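PDB 7CO3: AlgW protein from Pseudomonas aeruginosa, which probably acts as an HtrA-type serine endopeptidase of the peptidase S1C family, coupling a trypsin-like protease domain to a PDZ domain that binds peptides. Local coordinates for residues P150-A155 with N210-F215; G351-I356 with T368-L373. The protein carries 1 engineered substitution. All blocks are in the same frame, centred on the assembly; numbering follows the deposited sequence.

Interaction 1: P150-A155 with N210-F215; sequences PETDLA and NTYEDF
Glu-151 and Thr-211 run alongside each other in the same direction and meet through a single hydroxyl-carboxylate hydrogen bond. Thr-211 OG1 donates a hydrogen bond to the anti lone pair of Glu-151 OE1 at 3.0 Å. The same oxygen also forms a salt bridge with Arg-374, so two partners grip it. With CG anti to the carbonyl carbon (chi1 -52°), a chain bent at chi2 (-146°) carries the carboxylate to Thr-211. Glu-151 CB lies 3.8 Å from Tyr-212 CD2. Thr-211 serves this tyrosine as well: its CG2 sits over the centre of the ring, 3.7 Å above the plane. Beneath the side chains, Tyr-212 N bonds to Glu-151 O at 3.1 Å, nearly straight at 171°. Residues 150-153 form the turn before strand 154-158, where Asp-153 and Leu-154 together pair with Asp-149 in a G1 beta bulge. Asp-153 OD1 accepts from the backbone N of His-123; sequence and fold suggest that these two are probably the Asp and His of the chymotrypsin-type catalytic triad. The partner loop, between strands 193-204 and 215-218, probably corresponds to loop L3, the sensor loop of HtrA proteases. Thr-152 crosses Tyr-212 at a slant, with CG2 4.0 Å from Tyr-212 CB, while its hydroxyl bonds to Asp-149. Water 1 joins the two backbones by donating to Thr-152 O at 3.0 Å and to Tyr-212 O at 2.9 Å. Beyond the loop, Met-342, Asn-343 and Ala-346 of helix 338-346 of the PDZ domain pack against the tyrosine.

Interaction 2: G351-I356 with T368-L373; sequences GQKISI and TAEVGL
Strands 353-356 and 368-370 run antiparallel, their short axes 4.7 Å apart at the closest and their directions 147° apart, as expected of a twisted beta hairpin. Ile-354 and Ala-369 form a hydrogen-bonded pair: Ile-354 N donates to Ala-369 O at 2.9 Å, and Ala-369 N donates back to Ile-354 O at 3.0 Å. Non-hydrogen-bonded pairs flank it, Lys-353 with Glu-370 and Ser-355 with Thr-368. Past the strand end the ladder goes on with links from Val-371 N to Gln-352 O and from Gly-351 N to Val-371 O, both modelled too short for their lengths to be relied on. Lys-353, Glu-370, Ser-355 and Thr-368 project from one face of the sheet. There the lysine chain, bent at every torsion from chi2 on, slants across the glutamate, placing its CD 3.6 Å from Glu-370 CG. A chi1 of -160° swings CG of Glu-370 away from its backbone N, and the extended chain carries OE2 to Lys-353 NZ at 2.8 Å in a salt bridge whose hydrogen-bond geometry is weak. Thr-368 lays CG2 alongside the opposite backbone, 3.6 Å from Ile-354 O, and Ser-355 OG turns to Lys-332. Ile-354 and Ala-369 point to the other face, where Ile-354 CG1 meets Val-371 CG2 at 3.4 Å, closer than usual, so the detail of that fit is uncertain. In the five-stranded antiparallel sheet of the PDZ domain, Ile-356 continues inward onto Ile-327 and Ile-330 of strand 327-330. The hairpin is thus amphipathic: apolar groups, with Ala-369, Val-371 and Ile-356 buried, line one side, whereas the Lys-353 to Glu-370 bridge lies at the exposed surface, where both residues also touch a crystal neighbour and their rotamers may be influenced by the lattice.

In the fold
The two contacts follow in series along the chain: interaction 1 closes within the trypsin-like domain before interaction 2 opens within the PDZ domain. Their centres are 24 Å apart and their nearest atoms about 8 Å, with no direct touch. They share no sheet, since 154-158 belongs to the six-stranded barrel and 353-358 and 366-373 to the five-stranded PDZ sheet. Connection comes through neighbours: strand 366-373 leads directly into Arg-374, which pairs with Glu-151, and helix 338-346, preceding strand 353-358, packs on Tyr-212. Interaction 1 therefore lies where the two domains meet, an arrangement consistent with communication between PDZ and protease domains in HtrA enzymes.

Interaction 1: P150-A155 with N210-F215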
loop_
_atom_site.group_PDB
_atom_site.type_symbol
_atom_site.label_atom_id
_atom_site.label_comp_id
_atom_site.label_asym_id
_atom_site.label_seq_id
_atom_site.Cartn_x
_atom_site.Cartn_y
_atom_site.Cartn_z
ATOM N N PRO B 150 15.311 23.564 10.637
ATOM C CA PRO B 150 15.714 22.165 10.742
ATOM C C PRO B 150 15.103 21.420 11.909
ATOM O O PRO B 150 15.001 20.193 11.858
ATOM C CB PRO B 150 17.237 22.266 10.884
ATOM C CG PRO B 150 17.589 23.543 10.161
ATOM C CD PRO B 150 16.452 24.473 10.421
ATOM N N GLU B 151 14.728 22.089 12.989
ATOM C CA GLU B 151 14.312 21.295 14.134
ATOM C C GLU B 151 12.858 20.865 14.022
ATOM O O GLU B 151 12.413 20.053 14.826
ATOM C CB GLU B 151 14.602 22.039 15.429
ATOM C CG GLU B 151 16.064 22.516 15.502
ATOM C CD GLU B 151 16.647 22.487 16.909
ATOM O OE1 GLU B 151 16.552 21.436 17.581
ATOM O OE2 GLU B 151 17.233 23.509 17.331
ATOM N N THR B 152 12.109 21.381 13.046
ATOM C CA THR B 152 10.830 20.774 12.695
ATOM C C THR B 152 10.824 20.182 11.296
ATOM O O THR B 152 9.765 19.752 10.843
ATOM C CB THR B 152 9.690 21.783 12.798
ATOM O OG1 THR B 152 9.922 22.824 11.852
ATOM C CG2 THR B 152 9.569 22.373 14.206
ATOM N N ASP B 153 11.958 20.220 10.589
ATOM C CA ASP B 153 12.049 19.858 9.165
ATOM C C ASP B 153 11.093 20.676 8.301
ATOM O O ASP B 153 10.384 20.130 7.444
ATOM C CB ASP B 153 11.811 18.353 8.960
ATOM C CG ASP B 153 12.336 17.839 7.602
ATOM O OD1 ASP B 153 13.031 18.602 6.881
ATOM O OD2 ASP B 153 12.030 16.674 7.245
ATOM N N LEU B 154 11.085 22.001 8.484
ATOM C CA LEU B 154 10.259 22.846 7.622
ATOM C C LEU B 154 11.085 23.945 6.970
ATOM O O LEU B 154 12.139 24.343 7.469
ATOM C CB LEU B 154 9.059 23.461 8.392
ATOM C CG LEU B 154 8.016 22.411 8.865
ATOM C CD1 LEU B 154 7.022 22.974 9.894
ATOM C CD2 LEU B 154 7.242 21.862 7.661
ATOM N N ALA B 155 10.594 24.436 5.843
ATOM C CA ALA B 155 11.246 25.553 5.185
ATOM C C ALA B 155 10.186 26.334 4.441
ATOM O O ALA B 155 9.143 25.795 4.077
ATOM C CB ALA B 155 12.366 25.110 4.234
ATOM N N ASN B 210 12.843 14.394 14.215
ATOM C CA ASN B 210 13.050 15.822 14.418
ATOM C C ASN B 210 13.004 16.126 15.909
ATOM O O ASN B 210 12.490 15.334 16.708
ATOM C CB ASN B 210 11.999 16.658 13.680
ATOM C CG ASN B 210 12.043 16.459 12.187
ATOM O OD1 ASN B 210 13.116 16.387 11.591
ATOM N ND2 ASN B 210 10.877 16.370 11.572
ATOM N N THR B 211 13.554 17.282 16.284
ATOM C CA THR B 211 13.529 17.672 17.694
ATOM C C THR B 211 12.099 17.903 18.178
ATOM O O THR B 211 11.711 17.422 19.245
ATOM C CB THR B 211 14.391 18.917 17.923
ATOM O OG1 THR B 211 15.765 18.578 17.709
ATOM C CG2 THR B 211 14.242 19.403 19.357
ATOM N N TYR B 212 11.294 18.614 17.394
ATOM C CA TYR B 212 9.901 18.895 17.735
ATOM C C TYR B 212 8.975 18.086 16.821
ATOM O O TYR B 212 8.735 18.475 15.678
ATOM C CB TYR B 212 9.626 20.385 17.631
ATOM C CG TYR B 212 10.614 21.227 18.449
ATOM C CD1 TYR B 212 10.479 21.338 19.831
ATOM C CD2 TYR B 212 11.660 21.917 17.837
ATOM C CE1 TYR B 212 11.367 22.107 20.591
ATOM C CE2 TYR B 212 12.555 22.698 18.585
ATOM C CZ TYR B 212 12.395 22.785 19.961
ATOM O OH TYR B 212 13.266 23.535 20.716
ATOM N N GLU B 213 8.441 16.978 17.342
ATOM C CA GLU B 213 7.644 16.027 16.577
ATOM C C GLU B 213 6.218 15.997 17.099
ATOM O O GLU B 213 5.996 15.964 18.313
ATOM C CB GLU B 213 8.215 14.617 16.688
ATOM C CG GLU B 213 9.602 14.491 16.185
ATOM C CD GLU B 213 10.068 13.048 16.162
ATOM O OE1 GLU B 213 9.606 12.259 17.006
ATOM O OE2 GLU B 213 10.888 12.702 15.285
ATOM N N ASP B 214 5.271 15.943 16.171
ATOM C CA ASP B 214 3.859 15.771 16.497
ATOM C C ASP B 214 3.134 15.126 15.304
ATOM O O ASP B 214 2.050 15.546 14.911
ATOM C CB ASP B 214 3.241 17.119 16.884
ATOM C CG ASP B 214 1.931 16.967 17.633
ATOM O OD1 ASP B 214 1.705 15.878 18.204
ATOM O OD2 ASP B 214 1.146 17.942 17.668
ATOM N N PHE B 215 3.727 14.088 14.719
ATOM C CA PHE B 215 3.305 13.621 13.398
ATOM C C PHE B 215 1.894 13.044 13.394
ATOM O O PHE B 215 1.464 12.360 14.320
ATOM C CB PHE B 215 4.275 12.563 12.854
ATOM C CG PHE B 215 5.616 13.097 12.458
ATOM C CD1 PHE B 215 5.768 13.878 11.310
ATOM C CD2 PHE B 215 6.738 12.819 13.209
ATOM C CE1 PHE B 215 7.018 14.381 10.945
ATOM C CE2 PHE B 215 7.995 13.331 12.841
ATOM C CZ PHE B 215 8.126 14.106 11.717
HETATM O O HOH W 1 8.359 17.940 12.844
#

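Interaction 2: G351-I356 with T368-L373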
loop_
_atom_site.group_PDB
_atom_site.type_symbol
_atom_site.label_atom_id
_atom_site.label_comp_id
_atom_site.label_asym_id
_atom_site.label_seq_id
_atom_site.Cartn_x
_atom_site.Cartn_y
_atom_site.Cartn_z
ATOM N N GLY B 351 16.718 36.437 26.379
ATOM C CA GLY B 351 17.065 37.609 27.149
ATOM C C GLY B 351 16.255 37.793 28.410
ATOM O O GLY B 351 16.643 38.596 29.273
ATOM N N GLN B 352 15.155 37.067 28.547
ATOM C CA GLN B 352 14.279 37.169 29.704
ATOM C C GLN B 352 14.848 36.369 30.875
ATOM O O GLN B 352 15.511 35.345 30.686
ATOM C CB GLN B 352 12.887 36.676 29.306
ATOM C CG GLN B 352 12.053 36.009 30.359
ATOM C CD GLN B 352 10.597 36.061 29.975
ATOM O OE1 GLN B 352 10.097 37.111 29.571
ATOM N NE2 GLN B 352 9.909 34.926 30.068
ATOM N N LYS B 353 14.611 36.870 32.089
ATOM C CA LYS B 353 15.054 36.233 33.324
ATOM C C LYS B 353 13.917 35.376 33.865
ATOM O O LYS B 353 12.817 35.884 34.106
ATOM C CB LYS B 353 15.454 37.271 34.375
ATOM C CG LYS B 353 16.642 38.149 34.020
ATOM C CD LYS B 353 17.905 37.340 33.837
ATOM C CE LYS B 353 19.121 38.141 34.265
ATOM N NZ LYS B 353 18.922 39.605 34.084
ATOM N N ILE B 354 14.174 34.086 34.064
ATOM C CA ILE B 354 13.184 33.219 34.686
ATOM C C ILE B 354 13.862 32.290 35.679
ATOM O O ILE B 354 15.039 31.948 35.551
ATOM C CB ILE B 354 12.297 32.453 33.670
ATOM C CG1 ILE B 354 13.010 31.949 32.393
ATOM C CG2 ILE B 354 11.200 33.367 33.170
ATOM C CD1 ILE B 354 14.098 30.912 32.494
ATOM N N SER B 355 13.101 31.911 36.694
ATOM C CA SER B 355 13.639 31.204 37.844
ATOM C C SER B 355 13.480 29.706 37.648
ATOM O O SER B 355 12.555 29.245 36.979
ATOM C CB SER B 355 12.931 31.641 39.118
ATOM O OG SER B 355 11.675 31.007 39.215
ATOM N N ILE B 356 14.398 28.944 38.236
ATOM C CA ILE B 356 14.435 27.492 38.106
ATOM C C ILE B 356 14.792 26.860 39.444
ATOM O O ILE B 356 15.650 27.360 40.175
ATOM C CB ILE B 356 15.408 27.017 37.008
ATOM C CG1 ILE B 356 15.288 25.518 36.792
ATOM C CG2 ILE B 356 16.829 27.216 37.372
ATOM C CD1 ILE B 356 14.211 25.133 35.916
ATOM N N THR B 368 18.333 30.904 39.074
ATOM C CA THR B 368 17.821 31.806 38.053
ATOM C C THR B 368 18.635 31.628 36.778
ATOM O O THR B 368 19.800 31.227 36.824
ATOM C CB THR B 368 17.848 33.286 38.518
ATOM O OG1 THR B 368 17.317 33.380 39.843
ATOM C CG2 THR B 368 16.998 34.163 37.608
ATOM N N ALA B 369 17.997 31.903 35.636
ATOM C CA ALA B 369 18.627 31.786 34.330
ATOM C C ALA B 369 18.081 32.853 33.386
ATOM O O ALA B 369 16.884 33.151 33.405
ATOM C CB ALA B 369 18.398 30.387 33.731
ATOM N N GLU B 370 18.968 33.424 32.564
ATOM C CA GLU B 370 18.577 34.353 31.507
ATOM C C GLU B 370 18.319 33.555 30.233
ATOM O O GLU B 370 19.232 32.904 29.715
ATOM C CB GLU B 370 19.658 35.417 31.272
ATOM C CG GLU B 370 19.168 36.698 30.565
ATOM C CD GLU B 370 20.100 37.902 30.753
ATOM O OE1 GLU B 370 21.182 37.932 30.129
ATOM O OE2 GLU B 370 19.749 38.831 31.513
ATOM N N VAL B 371 17.079 33.593 29.737
ATOM C CA VAL B 371 16.716 32.789 28.570
ATOM C C VAL B 371 17.580 33.190 27.385
ATOM O O VAL B 371 17.532 34.336 26.924
ATOM C CB VAL B 371 15.235 32.955 28.216
ATOM C CG1 VAL B 371 14.927 32.164 26.928
ATOM C CG2 VAL B 371 14.367 32.504 29.342
ATOM N N GLY B 372 18.367 32.246 26.874
ATOM C CA GLY B 372 19.117 32.459 25.655
ATOM C C GLY B 372 18.301 32.144 24.394
ATOM O O GLY B 372 17.157 31.697 24.461
ATOM N N LEU B 373 18.920 32.418 23.239
ATOM C CA LEU B 373 18.440 31.985 21.924
ATOM C C LEU B 373 19.001 30.610 21.583
ATOM O O LEU B 373 20.205 30.362 21.747
ATOM C CB LEU B 373 18.895 32.965 20.832
ATOM C CG LEU B 373 18.826 32.551 19.341
ATOM C CD1 LEU B 373 18.341 33.688 18.440
ATOM C CD2 LEU B 373 20.137 32.016 18.751
#